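Local coordinates for protein Bd0816 (Bdellovibrio bacteriovorus HD100, PDB 5CER) that probably acts as a serine-type D-Ala-D-Ala carboxypeptidase of the S13 peptidase family, presumably cleaving the terminal D-alanine of peptidoglycan stem peptides, at residues T39-I44 / Y278-S283; D50-T55 / S200-T205; L69-S74 / E106-D111; D76-R81 / R204-R209. The protein carries 2 engineered substitutions. All coordinates share one frame; numbering follows the deposited sequence.

Contact 1: residues T39-I44 / Y278-S283; sequences TTLWAI and YTLNKS
L41 and L280 mesh at the centre of a helix-helix contact without polar bonds between the segments, in which the axes of helix segments 39-44 and 278-283 approach to 9.8 Å and cross at 38°, N-to-C directions roughly aligned. CD1 of L41 rests on the backbone of the facing helix, 3.8 Å from the CA of L280, and leans on its CB as well. L280 returns the contact through its own branches: CD1 meets the CD1 of I44 at 3.8 Å, the two side chains crossing at about a right angle, while CD2 comes to 4.2 Å from the CG2 of T40. Both leucines set CG anti to the backbone N (chi1 171° for L41 and 170° for L280), which sends each branched end into the space between the helices.

Van der Waals contacts with hydroxyl-bearing residues flank this pair. CD2 of L41 lies 4.2 Å from the CB of T279, and CG2 of I44 sits 3.9 Å from the OG of S283. The threonine hydroxyls are occupied along their own helices, that of T40 with K36 O and that of T279 with K275 O; T40 turns CG2 toward L280, and its OG1 bonds to N211 as well.

Helix 203-213 covers a further side of helix 35-47, with L207 against T40 and I44. L41 and T279 also reach helix 228-239, at F235 and T239, and Y278 reaches Y342 on strand 339-348 of the antiparallel sheet.

Contact 2: residues D50-T55 / S200-T205; sequences DYRHKT and SAPLRT
S200 and H53 are joined by a nearly straight backbone bond, S200 N to H53 O, at 3.1 Å and 169°, at the point where antiparallel strands 54-61 and 194-199 of the mixed sheet give way to loops. The chain then turns into helix 203-213, with P202 in the N-cap position. NH1 of R52 binds the carbonyl of the same serine, donating to S200 O at 2.9 Å from above the carbonyl plane and well bent at 135°. NH2 of the same guanidinium forms a salt bridge with D393, so the group is held from two directions. Nearer the helix, L203 N makes a weak bond to Y51 O. D50 and R204 pair as a salt bridge whose modelled geometry is too tight to trust; OD2 of D50 also bonds to Y289.

Apolar packing surrounds these bonds. R52, extended from CG to NE, lies alongside P202 and points the same way, so that the proline CD sits over one guanidinium face, 3.6 Å from CZ of R52. CB of Y51 faces CB of L203, which continues inward to A43 and L47 of helix 35-47. H53 CB leans on OG of S200, and the imidazole is bonded through ND1 to S74 O. Y51 turns an edge to that imidazole, with CE2 of Y51 3.6 Å above the centre of the H53 ring.

Contact 3: residues L69-S74 / E106-D111; sequences LHVEGS and ENFLLD
V71 presses a methyl onto the flat face of F108: CG1 stands 3.8 Å from the ring centroid, 23° off the normal, a CH-pi contact displaced toward the CD1 side of the rim. The nearest pair, V71 CG1 and F108 CD1, is 3.5 Å apart. The branch is placed by chi1 of V71 (-174°), which holds CG1 anti to the backbone N. F108 likewise carries CG anti to its backbone N, and the two side chains cross obliquely. An edge-to-face partner for the phenyl ring is F79.

Beside this pair the two backbones run very close. CA of G73 lies 3.9 Å from CA of F108, a closeness that the absence of a side chain at G73 permits, its CA facing the N107-F108 peptide. The same CA makes a CA-H...O contact with N107 O at 3.5 Å. N107 directs its CB at the glycine carbonyl, 3.2 Å from G73 O. A water links its amide to the same oxygen, donating to G73 O at 2.7 Å and accepting from N107 ND2 at 3.2 Å. D105 ties the pieces together, because its OD1 takes the backbone N-H of both G73 and N107.

The contact therefore joins the C-terminal end of strand 67-72 to the loop that follows its parallel neighbour 98-104; the two strands are connected through helix 81-93, the arrangement of a beta-alpha-beta crossover, here built into the mixed sheet.

Contact 4: residues D76-R81 / R204-R209; sequences DPIFGR and RTILKR
I78 reaches across to I206 and R209 of helix 203-213. From its CA the CB is directed at the helix, and there the side chain forks. CG2, in the crowded position between backbone N and carbonyl carbon, meets the far end of I206: it lies 3.8 Å from I206 CD1 and 4.0 Å from I206 CG1, the two isoleucines sliding past each other in opposite directions. The other branch leaves with CG1 anti to the backbone N (chi1 -158°) and runs on extended, and its CD1 touches CG of R209 at 3.9 Å, about at right angles to that side chain. R209 offers only its aliphatic part here; its guanidinium is committed to E115 and D303.

A turn fixes the backbone ahead of I78. D76 OD1 accepts the N-H of I78 at 3.0 Å and 166°, on the anti side of the carboxylate and 25° out of its plane, an Asx turn within the type I turn D76-F79. P77, inside the turn, adds a looser contact, its CG 4.5 Å from CG2 of I206.

Helix 216-225 closes the cluster: I218 touches both isoleucines, and L222 backs P77. The contact thus packs the loop between strand 67-72 and helix 81-93 against helix 203-213, deep in the chain.

How the contacts relate
From the N terminus, helix 35-47 opens the widest loop, which contact 1 closes at helix 270-286; the other three contacts nest inside it. Contact 2 follows, its first segment leading into strand 54-61, and closes at the start of helix 203-213. Contact 3 lies within that loop and ties strand 67-72 to the loop after strand 98-104. Contact 4 starts between the two segments of contact 3 and ends beyond the second, so the two cross. Helix 203-213 is used by contacts 2 and 4, which share R204 and T205, and its L203 and L207 touch the first segment of contact 1. T55 and S74 probably hydrogen-bond between contacts 2 and 3.

Contact 1: residues T39-I44 / Y278-S283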
loop_
_atom_site.group_PDB
_atom_site.type_symbol
_atom_site.label_atom_id
_atom_site.label_comp_id
_atom_site.label_asym_id
_atom_site.label_seq_id
_atom_site.Cartn_x
_atom_site.Cartn_y
_atom_site.Cartn_z
ATOM N N THR A 39 -10.892 9.466 -2.242
ATOM C CA THR A 39 -10.305 10.425 -1.310
ATOM C C THR A 39 -9.272 11.315 -2.002
ATOM O O THR A 39 -9.281 12.566 -1.835
ATOM C CB THR A 39 -9.734 9.695 -0.103
ATOM O OG1 THR A 39 -10.793 8.946 0.537
ATOM C CG2 THR A 39 -9.167 10.683 0.883
ATOM N N THR A 40 -8.464 10.685 -2.852
ATOM C CA THR A 40 -7.500 11.364 -3.692
ATOM C C THR A 40 -8.121 12.410 -4.611
ATOM O O THR A 40 -7.610 13.546 -4.729
ATOM C CB THR A 40 -6.665 10.328 -4.513
ATOM O OG1 THR A 40 -5.839 9.568 -3.621
ATOM C CG2 THR A 40 -5.768 10.988 -5.526
ATOM N N LEU A 41 -9.204 12.047 -5.292
ATOM C CA LEU A 41 -9.891 13.023 -6.167
ATOM C C LEU A 41 -10.409 14.214 -5.358
ATOM O O LEU A 41 -10.302 15.360 -5.780
ATOM C CB LEU A 41 -11.047 12.373 -6.924
ATOM C CG LEU A 41 -12.003 13.288 -7.717
ATOM C CD1 LEU A 41 -11.282 14.083 -8.783
ATOM C CD2 LEU A 41 -13.095 12.428 -8.331
ATOM N N TRP A 42 -11.038 13.912 -4.238
ATOM C CA TRP A 42 -11.662 14.931 -3.411
ATOM C C TRP A 42 -10.570 15.926 -2.924
ATOM O O TRP A 42 -10.733 17.134 -3.030
ATOM C CB TRP A 42 -12.402 14.290 -2.220
ATOM C CG TRP A 42 -13.156 15.250 -1.353
ATOM C CD1 TRP A 42 -13.620 16.463 -1.689
ATOM C CD2 TRP A 42 -13.548 15.040 0.017
ATOM N NE1 TRP A 42 -14.268 17.042 -0.641
ATOM C CE2 TRP A 42 -14.243 16.187 0.427
ATOM C CE3 TRP A 42 -13.370 13.993 0.929
ATOM C CZ2 TRP A 42 -14.772 16.324 1.707
ATOM C CZ3 TRP A 42 -13.884 14.130 2.205
ATOM C CH2 TRP A 42 -14.599 15.287 2.572
ATOM N N ALA A 43 -9.466 15.394 -2.406
ATOM C CA ALA A 43 -8.360 16.259 -1.959
ATOM C C ALA A 43 -7.866 17.168 -3.096
ATOM O O ALA A 43 -7.690 18.364 -2.900
ATOM C CB ALA A 43 -7.199 15.417 -1.373
ATOM N N ILE A 44 -7.650 16.588 -4.257
ATOM C CA ILE A 44 -7.177 17.364 -5.402
ATOM C C ILE A 44 -8.181 18.421 -5.819
ATOM O O ILE A 44 -7.805 19.579 -6.041
ATOM C CB ILE A 44 -6.809 16.470 -6.601
ATOM C CG1 ILE A 44 -5.513 15.744 -6.272
ATOM C CG2 ILE A 44 -6.660 17.289 -7.862
ATOM C CD1 ILE A 44 -5.192 14.611 -7.195
ATOM N N TYR A 278 -12.122 8.445 -14.267
ATOM C CA TYR A 278 -12.169 9.346 -15.415
ATOM C C TYR A 278 -11.993 10.802 -14.963
ATOM O O TYR A 278 -11.195 11.564 -15.534
ATOM C CB TYR A 278 -13.460 9.165 -16.193
ATOM C CG TYR A 278 -13.730 10.190 -17.281
ATOM C CD1 TYR A 278 -14.440 11.354 -16.977
ATOM C CD2 TYR A 278 -13.330 9.971 -18.593
ATOM C CE1 TYR A 278 -14.706 12.300 -17.923
ATOM C CE2 TYR A 278 -13.608 10.888 -19.579
ATOM C CZ TYR A 278 -14.286 12.081 -19.239
ATOM O OH TYR A 278 -14.545 13.063 -20.192
ATOM N N THR A 279 -12.714 11.188 -13.933
ATOM C CA THR A 279 -12.677 12.578 -13.454
ATOM C C THR A 279 -11.312 12.944 -12.840
ATOM O O THR A 279 -10.832 14.055 -13.028
ATOM C CB THR A 279 -13.813 12.791 -12.409
ATOM O OG1 THR A 279 -14.997 12.169 -12.907
ATOM C CG2 THR A 279 -14.084 14.245 -12.071
ATOM N N LEU A 280 -10.706 11.983 -12.133
ATOM C CA LEU A 280 -9.394 12.193 -11.510
ATOM C C LEU A 280 -8.326 12.399 -12.597
ATOM O O LEU A 280 -7.535 13.339 -12.511
ATOM C CB LEU A 280 -9.017 11.006 -10.609
ATOM C CG LEU A 280 -7.578 10.950 -10.064
ATOM C CD1 LEU A 280 -7.234 12.193 -9.283
ATOM C CD2 LEU A 280 -7.426 9.736 -9.170
ATOM N N ASN A 281 -8.359 11.541 -13.619
ATOM C CA ASN A 281 -7.510 11.674 -14.785
ATOM C C ASN A 281 -7.680 13.020 -15.520
ATOM O O ASN A 281 -6.687 13.639 -15.892
ATOM C CB ASN A 281 -7.746 10.505 -15.762
ATOM C CG ASN A 281 -6.737 10.470 -16.890
ATOM O OD1 ASN A 281 -7.022 10.871 -18.038
ATOM N ND2 ASN A 281 -5.525 10.121 -16.561
ATOM N N LYS A 282 -8.904 13.470 -15.725
ATOM C CA LYS A 282 -9.155 14.764 -16.397
ATOM C C LYS A 282 -8.595 15.899 -15.609
ATOM O O LYS A 282 -8.002 16.832 -16.141
ATOM C CB LYS A 282 -10.688 15.028 -16.598
ATOM C CG LYS A 282 -11.228 15.054 -18.028
ATOM C CD LYS A 282 -10.492 14.061 -18.939
ATOM C CE LYS A 282 -11.065 13.970 -20.337
ATOM N NZ LYS A 282 -10.018 13.462 -21.290
ATOM N N SER A 283 -8.799 15.823 -14.314
ATOM C CA SER A 283 -8.299 16.839 -13.405
ATOM C C SER A 283 -6.773 16.993 -13.527
ATOM O O SER A 283 -6.237 18.081 -13.717
ATOM C CB SER A 283 -8.722 16.487 -11.984
ATOM O OG SER A 283 -8.732 17.638 -11.196
#

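Contact 2: residues D50-T55 / S200-T205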
loop_
_atom_site.group_PDB
_atom_site.type_symbol
_atom_site.label_atom_id
_atom_site.label_comp_id
_atom_site.label_asym_id
_atom_site.label_seq_id
_atom_site.Cartn_x
_atom_site.Cartn_y
_atom_site.Cartn_z
ATOM N N ASP A 50 -1.138 20.689 -6.524
ATOM C CA ASP A 50 0.189 21.074 -6.023
ATOM C C ASP A 50 0.127 21.808 -4.674
ATOM O O ASP A 50 1.085 22.436 -4.274
ATOM C CB ASP A 50 0.936 21.883 -7.086
ATOM C CG ASP A 50 1.472 21.018 -8.203
ATOM O OD1 ASP A 50 1.810 19.839 -7.940
ATOM O OD2 ASP A 50 1.582 21.485 -9.362
ATOM N N TYR A 51 -0.985 21.685 -3.960
ATOM C CA TYR A 51 -1.133 22.312 -2.662
ATOM C C TYR A 51 -0.054 21.843 -1.661
ATOM O O TYR A 51 0.406 20.680 -1.662
ATOM C CB TYR A 51 -2.535 22.031 -2.117
ATOM C CG TYR A 51 -2.757 22.491 -0.700
ATOM C CD1 TYR A 51 -3.121 23.806 -0.424
ATOM C CD2 TYR A 51 -2.617 21.598 0.362
ATOM C CE1 TYR A 51 -3.317 24.224 0.868
ATOM C CE2 TYR A 51 -2.839 21.996 1.653
ATOM C CZ TYR A 51 -3.170 23.318 1.903
ATOM O OH TYR A 51 -3.381 23.733 3.203
ATOM N N ARG A 52 0.342 22.768 -0.811
ATOM C CA ARG A 52 1.331 22.506 0.191
ATOM C C ARG A 52 0.810 22.883 1.560
ATOM O O ARG A 52 0.299 24.006 1.778
ATOM C CB ARG A 52 2.622 23.243 -0.167
ATOM C CG ARG A 52 3.441 22.516 -1.231
ATOM C CD ARG A 52 4.695 23.311 -1.519
ATOM N NE ARG A 52 5.464 22.849 -2.668
ATOM C CZ ARG A 52 6.533 22.059 -2.624
ATOM N NH1 ARG A 52 6.979 21.524 -1.488
ATOM N NH2 ARG A 52 7.157 21.775 -3.751
ATOM N N HIS A 53 0.972 21.948 2.491
ATOM C CA HIS A 53 0.682 22.186 3.912
ATOM C C HIS A 53 1.817 23.025 4.518
ATOM O O HIS A 53 2.955 22.568 4.597
ATOM C CB HIS A 53 0.515 20.873 4.676
ATOM C CG HIS A 53 -0.631 20.043 4.203
ATOM N ND1 HIS A 53 -1.828 19.925 4.901
ATOM C CD2 HIS A 53 -0.769 19.293 3.086
ATOM C CE1 HIS A 53 -2.643 19.143 4.220
ATOM N NE2 HIS A 53 -2.019 18.740 3.125
ATOM N N LYS A 54 1.501 24.262 4.880
ATOM C CA LYS A 54 2.465 25.281 5.311
ATOM C C LYS A 54 2.395 25.430 6.795
ATOM O O LYS A 54 1.603 26.250 7.317
ATOM C CB LYS A 54 2.168 26.650 4.650
ATOM C CG LYS A 54 2.407 26.675 3.151
ATOM C CD LYS A 54 1.985 27.979 2.485
ATOM C CE LYS A 54 1.344 27.747 1.108
ATOM N NZ LYS A 54 0.197 26.749 1.088
ATOM N N THR A 55 3.231 24.656 7.486
ATOM C CA THR A 55 3.336 24.717 8.911
ATOM C C THR A 55 4.239 25.902 9.292
ATOM O O THR A 55 5.375 26.029 8.821
ATOM C CB THR A 55 3.820 23.374 9.461
ATOM O OG1 THR A 55 3.062 22.282 8.895
ATOM C CG2 THR A 55 3.659 23.318 10.957
ATOM N N SER A 200 5.503 21.189 3.379
ATOM C CA SER A 200 5.673 19.763 3.049
ATOM C C SER A 200 5.652 19.607 1.523
ATOM O O SER A 200 5.483 20.575 0.753
ATOM C CB SER A 200 4.572 18.923 3.724
ATOM O OG SER A 200 3.278 19.222 3.176
ATOM N N ALA A 201 5.826 18.372 1.092
ATOM C CA ALA A 201 5.799 18.043 -0.315
ATOM C C ALA A 201 4.440 18.433 -0.938
ATOM O O ALA A 201 3.445 18.565 -0.217
ATOM C CB ALA A 201 6.072 16.561 -0.493
ATOM N N PRO A 202 4.407 18.639 -2.260
ATOM C CA PRO A 202 3.131 18.920 -2.899
ATOM C C PRO A 202 2.132 17.768 -2.745
ATOM O O PRO A 202 2.544 16.621 -2.590
ATOM C CB PRO A 202 3.500 19.131 -4.370
ATOM C CG PRO A 202 4.839 18.521 -4.541
ATOM C CD PRO A 202 5.520 18.613 -3.229
ATOM N N LEU A 203 0.858 18.113 -2.721
ATOM C CA LEU A 203 -0.199 17.200 -2.349
ATOM C C LEU A 203 -0.122 15.940 -3.197
ATOM O O LEU A 203 -0.296 14.831 -2.662
ATOM C CB LEU A 203 -1.576 17.844 -2.489
ATOM C CG LEU A 203 -2.767 16.950 -2.161
ATOM C CD1 LEU A 203 -2.777 16.532 -0.690
ATOM C CD2 LEU A 203 -4.099 17.610 -2.551
ATOM N N ARG A 204 0.114 16.111 -4.491
ATOM C CA ARG A 204 0.194 14.974 -5.387
ATOM C C ARG A 204 1.199 13.897 -4.920
ATOM O O ARG A 204 0.949 12.711 -5.116
ATOM C CB ARG A 204 0.499 15.408 -6.823
ATOM C CG ARG A 204 1.903 15.842 -7.058
ATOM C CD ARG A 204 2.057 16.457 -8.432
ATOM N NE ARG A 204 3.489 16.682 -8.519
ATOM C CZ ARG A 204 4.172 17.796 -8.524
ATOM N NH1 ARG A 204 3.586 18.968 -8.566
ATOM N NH2 ARG A 204 5.475 17.717 -8.546
ATOM N N THR A 205 2.314 14.330 -4.304
ATOM C CA THR A 205 3.309 13.408 -3.776
ATOM C C THR A 205 2.921 12.782 -2.446
ATOM O O THR A 205 3.183 11.599 -2.219
ATOM C CB THR A 205 4.668 14.103 -3.711
ATOM O OG1 THR A 205 4.964 14.553 -5.036
ATOM C CG2 THR A 205 5.775 13.153 -3.229
#

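Contact 3: residues L69-S74 / E106-D111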
loop_
_atom_site.group_PDB
_atom_site.type_symbol
_atom_site.label_atom_id
_atom_site.label_comp_id
_atom_site.label_asym_id
_atom_site.label_seq_id
_atom_site.Cartn_x
_atom_site.Cartn_y
_atom_site.Cartn_z
ATOM N N LEU A 69 9.408 28.075 20.904
ATOM C CA LEU A 69 8.810 27.731 19.634
ATOM C C LEU A 69 7.277 27.559 19.798
ATOM O O LEU A 69 6.815 26.759 20.617
ATOM C CB LEU A 69 9.418 26.426 19.123
ATOM C CG LEU A 69 8.805 25.760 17.887
ATOM C CD1 LEU A 69 8.575 26.752 16.747
ATOM C CD2 LEU A 69 9.754 24.678 17.415
ATOM N N HIS A 70 6.500 28.293 19.009
ATOM C CA HIS A 70 5.076 28.003 18.857
ATOM C C HIS A 70 4.836 27.469 17.442
ATOM O O HIS A 70 5.164 28.148 16.459
ATOM C CB HIS A 70 4.199 29.241 19.095
ATOM C CG HIS A 70 2.745 28.965 18.911
ATOM N ND1 HIS A 70 2.031 28.165 19.775
ATOM C CD2 HIS A 70 1.878 29.336 17.936
ATOM C CE1 HIS A 70 0.783 28.058 19.349
ATOM N NE2 HIS A 70 0.655 28.777 18.247
ATOM N N VAL A 71 4.249 26.272 17.342
ATOM C CA VAL A 71 3.942 25.669 16.059
ATOM C C VAL A 71 2.518 26.012 15.729
ATOM O O VAL A 71 1.570 25.587 16.427
ATOM C CB VAL A 71 4.098 24.127 16.108
ATOM C CG1 VAL A 71 3.911 23.520 14.718
ATOM C CG2 VAL A 71 5.461 23.747 16.692
ATOM N N GLU A 72 2.362 26.763 14.646
ATOM C CA GLU A 72 1.062 27.028 14.065
ATOM C C GLU A 72 0.870 25.973 12.977
ATOM O O GLU A 72 1.534 26.000 11.964
ATOM C CB GLU A 72 1.003 28.426 13.491
ATOM C CG GLU A 72 -0.326 28.810 12.874
ATOM C CD GLU A 72 -0.270 30.126 12.139
ATOM O OE1 GLU A 72 0.729 30.828 12.270
ATOM O OE2 GLU A 72 -1.230 30.470 11.426
ATOM N N GLY A 73 -0.100 25.088 13.177
ATOM C CA GLY A 73 -0.275 23.876 12.336
ATOM C C GLY A 73 -1.038 24.113 11.047
ATOM O O GLY A 73 -1.815 25.060 10.958
ATOM N N SER A 74 -0.754 23.295 10.047
ATOM C CA SER A 74 -1.464 23.306 8.771
ATOM C C SER A 74 -2.294 22.018 8.587
ATOM O O SER A 74 -2.724 21.724 7.505
ATOM C CB SER A 74 -0.435 23.380 7.665
ATOM O OG SER A 74 0.468 22.261 7.722
ATOM N N GLU A 106 -4.123 23.871 17.622
ATOM C CA GLU A 106 -5.080 22.781 17.293
ATOM C C GLU A 106 -4.943 22.149 15.932
ATOM O O GLU A 106 -5.549 21.122 15.662
ATOM C CB GLU A 106 -6.536 23.264 17.470
ATOM C CG GLU A 106 -6.974 24.453 16.617
ATOM C CD GLU A 106 -6.804 25.796 17.298
ATOM O OE1 GLU A 106 -5.878 25.952 18.141
ATOM O OE2 GLU A 106 -7.612 26.707 16.992
ATOM N N ASN A 107 -4.137 22.763 15.097
ATOM C CA ASN A 107 -3.901 22.280 13.761
ATOM C C ASN A 107 -2.610 21.482 13.599
ATOM O O ASN A 107 -2.309 21.035 12.473
ATOM C CB ASN A 107 -3.982 23.472 12.781
ATOM C CG ASN A 107 -5.387 24.037 12.697
ATOM O OD1 ASN A 107 -6.401 23.322 12.679
ATOM N ND2 ASN A 107 -5.457 25.322 12.720
ATOM N N PHE A 108 -1.795 21.368 14.654
ATOM C CA PHE A 108 -0.537 20.645 14.511
ATOM C C PHE A 108 -0.796 19.157 14.762
ATOM O O PHE A 108 -1.088 18.758 15.906
ATOM C CB PHE A 108 0.568 21.219 15.416
ATOM C CG PHE A 108 1.882 20.489 15.279
ATOM C CD1 PHE A 108 2.484 20.350 14.045
ATOM C CD2 PHE A 108 2.510 19.944 16.375
ATOM C CE1 PHE A 108 3.672 19.660 13.905
ATOM C CE2 PHE A 108 3.716 19.262 16.234
ATOM C CZ PHE A 108 4.287 19.103 15.000
ATOM N N LEU A 109 -0.740 18.361 13.700
ATOM C CA LEU A 109 -0.868 16.921 13.826
ATOM C C LEU A 109 0.547 16.328 13.785
ATOM O O LEU A 109 1.333 16.695 12.944
ATOM C CB LEU A 109 -1.742 16.365 12.728
ATOM C CG LEU A 109 -3.220 16.871 12.774
ATOM C CD1 LEU A 109 -4.128 16.411 11.624
ATOM C CD2 LEU A 109 -3.948 16.577 14.084
ATOM N N LEU A 110 0.838 15.443 14.726
ATOM C CA LEU A 110 2.084 14.723 14.762
ATOM C C LEU A 110 1.783 13.296 15.228
ATOM O O LEU A 110 1.308 13.089 16.370
ATOM C CB LEU A 110 3.087 15.389 15.692
ATOM C CG LEU A 110 4.486 14.754 15.784
ATOM C CD1 LEU A 110 5.285 14.923 14.510
ATOM C CD2 LEU A 110 5.248 15.316 16.973
ATOM N N ASP A 111 1.974 12.348 14.305
ATOM C CA ASP A 111 1.976 10.922 14.645
ATOM C C ASP A 111 3.259 10.334 14.090
ATOM O O ASP A 111 3.469 10.318 12.874
ATOM C CB ASP A 111 0.771 10.212 14.089
ATOM C CG ASP A 111 0.667 8.809 14.586
ATOM O OD1 ASP A 111 1.656 8.059 14.504
ATOM O OD2 ASP A 111 -0.415 8.424 15.049
HETATM O O HOH W 1 -2.814 27.047 12.466
#

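Contact 4: residues D76-R81 / R204-R209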
loop_
_atom_site.group_PDB
_atom_site.type_symbol
_atom_site.label_atom_id
_atom_site.label_comp_id
_atom_site.label_asym_id
_atom_site.label_seq_id
_atom_site.Cartn_x
_atom_site.Cartn_y
_atom_site.Cartn_z
ATOM N N ASP A 76 -1.073 19.095 8.502
ATOM C CA ASP A 76 -0.289 18.254 7.620
ATOM C C ASP A 76 -0.464 16.738 7.938
ATOM O O ASP A 76 -0.130 16.277 9.037
ATOM C CB ASP A 76 1.183 18.671 7.709
ATOM C CG ASP A 76 2.066 17.986 6.655
ATOM O OD1 ASP A 76 1.740 16.869 6.216
ATOM O OD2 ASP A 76 3.105 18.586 6.282
ATOM N N PRO A 77 -0.998 15.972 6.976
ATOM C CA PRO A 77 -1.361 14.606 7.275
ATOM C C PRO A 77 -0.225 13.610 7.119
ATOM O O PRO A 77 -0.472 12.398 7.264
ATOM C CB PRO A 77 -2.462 14.325 6.240
ATOM C CG PRO A 77 -2.033 15.137 5.071
ATOM C CD PRO A 77 -1.570 16.420 5.695
ATOM N N ILE A 78 0.971 14.067 6.778
ATOM C CA ILE A 78 2.149 13.198 6.698
ATOM C C ILE A 78 3.266 13.656 7.661
ATOM O O ILE A 78 4.424 13.279 7.507
ATOM C CB ILE A 78 2.623 13.067 5.222
ATOM C CG1 ILE A 78 3.471 11.791 5.024
ATOM C CG2 ILE A 78 3.315 14.338 4.738
ATOM C CD1 ILE A 78 3.668 11.402 3.579
ATOM N N PHE A 79 2.894 14.445 8.677
ATOM C CA PHE A 79 3.854 14.958 9.661
ATOM C C PHE A 79 4.102 13.873 10.715
ATOM O O PHE A 79 3.244 13.591 11.552
ATOM C CB PHE A 79 3.365 16.263 10.291
ATOM C CG PHE A 79 4.476 17.212 10.629
ATOM C CD1 PHE A 79 5.501 16.819 11.465
ATOM C CD2 PHE A 79 4.479 18.535 10.136
ATOM C CE1 PHE A 79 6.531 17.698 11.797
ATOM C CE2 PHE A 79 5.501 19.424 10.464
ATOM C CZ PHE A 79 6.525 19.002 11.302
ATOM N N GLY A 80 5.268 13.254 10.633
ATOM C CA GLY A 80 5.699 12.246 11.610
ATOM C C GLY A 80 7.216 12.215 11.748
ATOM O O GLY A 80 7.861 13.268 11.659
ATOM N N ARG A 81 7.785 11.021 11.854
ATOM C CA ARG A 81 9.219 10.832 11.947
ATOM C C ARG A 81 9.977 11.596 10.868
ATOM O O ARG A 81 10.874 12.366 11.195
ATOM C CB ARG A 81 9.582 9.353 11.852
ATOM C CG ARG A 81 11.092 9.047 11.975
ATOM C CD ARG A 81 11.450 7.628 11.498
ATOM N NE ARG A 81 10.732 6.613 12.257
ATOM C CZ ARG A 81 11.146 5.949 13.333
ATOM N NH1 ARG A 81 12.319 6.176 13.902
ATOM N NH2 ARG A 81 10.317 5.043 13.860
ATOM N N ARG A 204 0.114 16.111 -4.491
ATOM C CA ARG A 204 0.194 14.974 -5.387
ATOM C C ARG A 204 1.199 13.897 -4.920
ATOM O O ARG A 204 0.949 12.711 -5.116
ATOM C CB ARG A 204 0.499 15.408 -6.823
ATOM C CG ARG A 204 1.903 15.842 -7.058
ATOM C CD ARG A 204 2.057 16.457 -8.432
ATOM N NE ARG A 204 3.489 16.682 -8.519
ATOM C CZ ARG A 204 4.172 17.796 -8.524
ATOM N NH1 ARG A 204 3.586 18.968 -8.566
ATOM N NH2 ARG A 204 5.475 17.717 -8.546
ATOM N N THR A 205 2.314 14.330 -4.304
ATOM C CA THR A 205 3.309 13.408 -3.776
ATOM C C THR A 205 2.921 12.782 -2.446
ATOM O O THR A 205 3.183 11.599 -2.219
ATOM C CB THR A 205 4.668 14.103 -3.711
ATOM O OG1 THR A 205 4.964 14.553 -5.036
ATOM C CG2 THR A 205 5.775 13.153 -3.229
ATOM N N ILE A 206 2.253 13.539 -1.598
ATOM C CA ILE A 206 1.658 12.976 -0.387
ATOM C C ILE A 206 0.639 11.869 -0.803
ATOM O O ILE A 206 0.579 10.817 -0.213
ATOM C CB ILE A 206 0.969 14.062 0.446
ATOM C CG1 ILE A 206 1.993 14.989 1.073
ATOM C CG2 ILE A 206 0.109 13.408 1.538
ATOM C CD1 ILE A 206 1.444 16.138 1.897
ATOM N N LEU A 207 -0.135 12.144 -1.846
ATOM C CA LEU A 207 -1.119 11.203 -2.324
ATOM C C LEU A 207 -0.442 9.960 -2.937
ATOM O O LEU A 207 -0.898 8.823 -2.704
ATOM C CB LEU A 207 -2.060 11.902 -3.307
ATOM C CG LEU A 207 -2.951 13.013 -2.691
ATOM C CD1 LEU A 207 -3.593 13.860 -3.786
ATOM C CD2 LEU A 207 -4.025 12.448 -1.791
ATOM N N LYS A 208 0.608 10.177 -3.721
ATOM C CA LYS A 208 1.367 9.092 -4.299
ATOM C C LYS A 208 1.899 8.162 -3.208
ATOM O O LYS A 208 1.810 6.944 -3.320
ATOM C CB LYS A 208 2.516 9.630 -5.144
ATOM C CG LYS A 208 3.363 8.539 -5.800
ATOM C CD LYS A 208 2.672 7.936 -7.017
ATOM C CE LYS A 208 3.527 6.822 -7.607
ATOM N NZ LYS A 208 3.185 6.412 -8.993
ATOM N N ARG A 209 2.419 8.767 -2.139
ATOM C CA ARG A 209 2.905 7.999 -0.995
ATOM C C ARG A 209 1.768 7.190 -0.309
ATOM O O ARG A 209 1.931 5.981 -0.052
ATOM C CB ARG A 209 3.572 8.937 0.014
ATOM C CG ARG A 209 4.142 8.291 1.255
ATOM C CD ARG A 209 5.137 7.237 0.929
ATOM N NE ARG A 209 5.960 6.918 2.090
ATOM C CZ ARG A 209 6.896 5.959 2.123
ATOM N NH1 ARG A 209 7.100 5.130 1.087
ATOM N NH2 ARG A 209 7.585 5.771 3.251
#